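Local coordinates for DUF3501 family protein (Burkholderia pseudomallei K96243, PDB 3FJV), which is of unknown function but belongs to the DUF3501 family and forms a two-chain assembly, each chain combining an antiparallel sheet with helices, at residues T49-R52 against Y53-E57; A76-P79 against L80-D83. All blocks are in the same frame, centred on the assembly; numbering follows the deposited sequence.

Interaction 1: residues T49-R52 against Y53-E57; sequences TTIR and YQIHE
Arg52 and His56, one turn apart, meet with the imidazole tip set over the guanidinium. CE1 of His56 stands 3.6 Å above the guanidinium plane, over its centre; the two planes are turned 74° against each other, and NH2 of Arg52 lies in plane at the ring's edge. The arginine gets there by having CG anti to its backbone N (chi1 -169°) and running extended to NE, so its CG also touches His56 CE1 at 3.7 Å. Ser8 O and Leu10 N, just before helix 12-30, hold the two polar ends, bonding to Arg52 NE and His56 NE2 respectively, and Tyr15 on that helix stacks on the imidazole. On another flank Ile51 and Ile55 form the tightly packed part. CD1 of Ile55 passes obliquely against CG2 of Ile51 at 4.0 Å, and both isoleucines are buried beside Tyr77 of helix 67-77. All this is classic alpha-helical i to i+4 spacing, on helix 48-62, with four successive N-H...O bonds in its spine. They shorten along the chain, from Tyr53 N to Thr49 O at 3.3 Å to His56 N to Arg52 O at 2.8 Å. The looser flank carries Thr49 and Tyr53, both partly exposed. Thr49's side chain does not approach Tyr53 and sits beside His29 instead; what touches is Thr49 O, 3.4 Å from Tyr53 CB. The tyrosine swings its ring away from that turn: CG of Glu57 lies over one face, offset toward the rim, and the OH bonds to His23 on helix 12-30. Gln54, also partly exposed, lays its CG 3.5 Å from Thr50 O, while Thr50 OG1 turns back to Glu46 and to Asp47 N.

Interaction 2: residues A76-P79 against L80-D83; sequences AYLP and LVPD
Leu80 N donates to Tyr77 O over 2.9 Å, the shorter of two backbone bonds that join residues three apart here. The N-H points fairly straight at the oxygen, but Leu80 N sits 42° out of the carbonyl plane. One residue further on, Val81 N bonds to Leu78 O at 3.0 Å, its N-H...O angle 167°, and again the donor stands above the carbonyl plane. Each of these bonds has a side-chain pair riding on it. Tyr77 and Leu80 lie side by side and point the same way, with CD1 of Leu80 at the edge of the ring, near its plane, 4.0 Å from Tyr77 CD1. Leu80 is folded back to reach it: CG lies beside its own backbone N (chi1 -51°), which carries CD1 to the ring. The turn itself sets Leu80 CB 3.5 Å from Tyr77 O. Both residues are buried; the tyrosine ring packs on Gln54 and Met58 of helix 48-62 and reaches Ala103 of the second subunit, while Leu80 faces Ile51 and Phe146. The other pair is slacker. Leu78 is exposed, and its CD1 comes no nearer than 4.3 Å to Val81 CG2, the branch that rests against Leu78 O at 3.6 Å. Pro79, an inner residue of both overlapping turns, has no N-H to offer the preceding turn; its ring packs against Phe146 of strand 144-150. The carbonyls of Pro79 and Val81 both bond to Lys88 NZ, so one amine on strand 86-93 ties the two segments together from outside. Two i to i+3 bonds in succession, followed by an extended Val81-Pro82 step, make this a 3-10 turn at the C-terminal end of helix 67-77, leading the chain out toward strand 86-93.

How the interactions relate
Interactions 1 and 2 lie about 11 Å apart between centres and pack on each other, joining helix 48-62 to the end of helix 67-77. Ile51 and Ile55 meet Tyr77, Leu80 and Val81 in a mostly apolar seam, with Gln54 against the Tyr77 ring at its side. Both contacts are partly buried: Thr50, Ile51, Ile55 and His56 are buried in the first, Tyr77 and Leu80 in the second, where Leu78 is exposed. Beyond the seam, 49-57 carries a polar flank bonded to Ser8, Leu10 and helix 12-30, whereas 76-83 is a largely apolar turn whose backbone carbonyls hold a lysine. Spacing differs too, alpha-helical against 3-10. Both also pack on the second subunit.

Interaction 1: residues T49-R52 against Y53-E57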
# COMPACT_ATOMS: atom_id res chain seq x y z
N THR A 49 20.49 10.01 -7.28
CA THR A 49 19.55 10.85 -8.01
C THR A 49 18.08 10.49 -7.71
O THR A 49 17.29 11.36 -7.43
CB THR A 49 19.84 10.78 -9.49
OG1 THR A 49 21.18 11.28 -9.76
CG2 THR A 49 18.83 11.59 -10.28
N THR A 50 17.75 9.22 -7.81
CA THR A 50 16.39 8.77 -7.61
C THR A 50 15.95 8.95 -6.16
O THR A 50 14.79 9.30 -5.92
CB THR A 50 16.13 7.30 -8.05
OG1 THR A 50 16.88 6.38 -7.24
CG2 THR A 50 16.49 7.07 -9.54
N ILE A 51 16.87 8.73 -5.23
CA ILE A 51 16.54 8.79 -3.79
C ILE A 51 16.39 10.26 -3.32
O ILE A 51 15.40 10.60 -2.70
CB ILE A 51 17.55 7.98 -2.91
CG1 ILE A 51 17.53 6.49 -3.31
CG2 ILE A 51 17.13 8.10 -1.39
CD1 ILE A 51 18.69 5.64 -2.76
N ARG A 52 17.36 11.11 -3.66
CA ARG A 52 17.32 12.54 -3.35
C ARG A 52 16.03 13.21 -3.84
O ARG A 52 15.40 13.98 -3.10
CB ARG A 52 18.56 13.21 -3.91
CG ARG A 52 18.85 14.60 -3.51
CD ARG A 52 20.33 14.92 -3.68
NE ARG A 52 20.57 16.33 -3.39
CZ ARG A 52 20.42 17.33 -4.25
NH1 ARG A 52 20.13 17.09 -5.52
NH2 ARG A 52 20.57 18.58 -3.84
N TYR A 53 15.62 12.87 -5.05
CA TYR A 53 14.37 13.33 -5.62
C TYR A 53 13.16 12.88 -4.80
O TYR A 53 12.29 13.68 -4.47
CB TYR A 53 14.22 12.80 -7.04
CG TYR A 53 12.91 13.12 -7.70
CD1 TYR A 53 12.62 14.41 -8.11
CD2 TYR A 53 11.96 12.14 -7.92
CE1 TYR A 53 11.41 14.74 -8.71
CE2 TYR A 53 10.74 12.45 -8.59
CZ TYR A 53 10.48 13.75 -8.97
OH TYR A 53 9.32 14.10 -9.62
N GLN A 54 13.10 11.60 -4.44
CA GLN A 54 11.98 11.16 -3.69
C GLN A 54 11.89 11.91 -2.36
O GLN A 54 10.79 12.22 -1.91
CB GLN A 54 12.02 9.64 -3.45
CG GLN A 54 11.58 8.86 -4.67
CD GLN A 54 11.88 7.39 -4.57
OE1 GLN A 54 12.88 6.88 -5.16
NE2 GLN A 54 11.06 6.70 -3.81
N ILE A 55 13.03 12.10 -1.71
CA ILE A 55 13.05 12.82 -0.42
C ILE A 55 12.60 14.26 -0.63
O ILE A 55 11.72 14.76 0.07
CB ILE A 55 14.42 12.77 0.30
CG1 ILE A 55 14.79 11.34 0.70
CG2 ILE A 55 14.39 13.67 1.55
CD1 ILE A 55 16.28 11.18 0.94
N HIS A 56 13.14 14.91 -1.64
CA HIS A 56 12.71 16.26 -1.95
C HIS A 56 11.17 16.33 -2.18
O HIS A 56 10.48 17.25 -1.68
CB HIS A 56 13.46 16.78 -3.18
CG HIS A 56 14.87 17.25 -2.90
ND1 HIS A 56 15.84 17.22 -3.87
CD2 HIS A 56 15.43 17.84 -1.83
CE1 HIS A 56 16.95 17.78 -3.41
NE2 HIS A 56 16.72 18.17 -2.17
N GLU A 57 10.66 15.37 -2.92
CA GLU A 57 9.24 15.29 -3.24
C GLU A 57 8.37 15.09 -1.98
O GLU A 57 7.40 15.82 -1.75
CB GLU A 57 9.00 14.19 -4.29
CG GLU A 57 9.26 14.61 -5.76
CD GLU A 57 8.37 15.73 -6.20
OE1 GLU A 57 7.14 15.53 -6.20
OE2 GLU A 57 8.87 16.83 -6.49

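Interaction 2: residues A76-P79 against L80-D83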
# COMPACT_ATOMS: atom_id res chain seq x y z
N ALA A 76 13.68 6.99 6.55
CA ALA A 76 12.67 6.15 5.92
C ALA A 76 13.10 5.63 4.54
O ALA A 76 12.71 4.49 4.12
CB ALA A 76 11.35 6.89 5.78
N TYR A 77 13.85 6.46 3.81
CA TYR A 77 14.35 6.11 2.49
C TYR A 77 15.74 5.43 2.44
O TYR A 77 16.15 4.98 1.38
CB TYR A 77 14.32 7.34 1.55
CG TYR A 77 12.91 7.71 1.07
CD1 TYR A 77 12.36 7.13 -0.05
CD2 TYR A 77 12.13 8.65 1.76
CE1 TYR A 77 11.09 7.47 -0.50
CE2 TYR A 77 10.90 9.00 1.33
CZ TYR A 77 10.38 8.42 0.17
OH TYR A 77 9.11 8.73 -0.27
N LEU A 78 16.41 5.32 3.59
CA LEU A 78 17.70 4.63 3.70
C LEU A 78 17.74 3.21 3.12
O LEU A 78 18.74 2.82 2.57
CB LEU A 78 18.11 4.50 5.17
CG LEU A 78 19.55 3.99 5.41
CD1 LEU A 78 20.57 4.99 4.88
CD2 LEU A 78 19.78 3.77 6.93
N PRO A 79 16.66 2.43 3.28
CA PRO A 79 16.63 1.13 2.63
C PRO A 79 16.97 1.15 1.13
O PRO A 79 17.44 0.15 0.61
CB PRO A 79 15.18 0.64 2.84
CG PRO A 79 14.69 1.41 4.03
CD PRO A 79 15.42 2.70 4.03
N LEU A 80 16.71 2.26 0.43
CA LEU A 80 17.00 2.29 -0.99
C LEU A 80 18.48 2.57 -1.37
O LEU A 80 18.84 2.50 -2.58
CB LEU A 80 16.06 3.26 -1.71
CG LEU A 80 14.56 3.11 -1.46
CD1 LEU A 80 13.73 4.10 -2.29
CD2 LEU A 80 14.17 1.67 -1.73
N VAL A 81 19.30 2.93 -0.38
CA VAL A 81 20.67 3.34 -0.64
C VAL A 81 21.60 2.12 -0.89
O VAL A 81 21.78 1.28 -0.00
CB VAL A 81 21.20 4.21 0.50
CG1 VAL A 81 22.64 4.62 0.23
CG2 VAL A 81 20.27 5.45 0.66
N PRO A 82 22.18 2.00 -2.09
CA PRO A 82 23.15 0.91 -2.30
C PRO A 82 24.42 1.06 -1.46
O PRO A 82 24.80 2.16 -1.10
CB PRO A 82 23.41 0.93 -3.81
CG PRO A 82 22.88 2.12 -4.30
CD PRO A 82 22.05 2.84 -3.29
N ASP A 83 25.02 -0.03 -1.02
CA ASP A 83 26.03 0.11 -0.01
C ASP A 83 27.40 -0.33 -0.44
O ASP A 83 28.32 -0.31 0.39
CB ASP A 83 25.64 -0.64 1.26
CG ASP A 83 25.40 -2.08 1.01
OD1 ASP A 83 25.84 -2.60 -0.05
OD2 ASP A 83 24.73 -2.68 1.88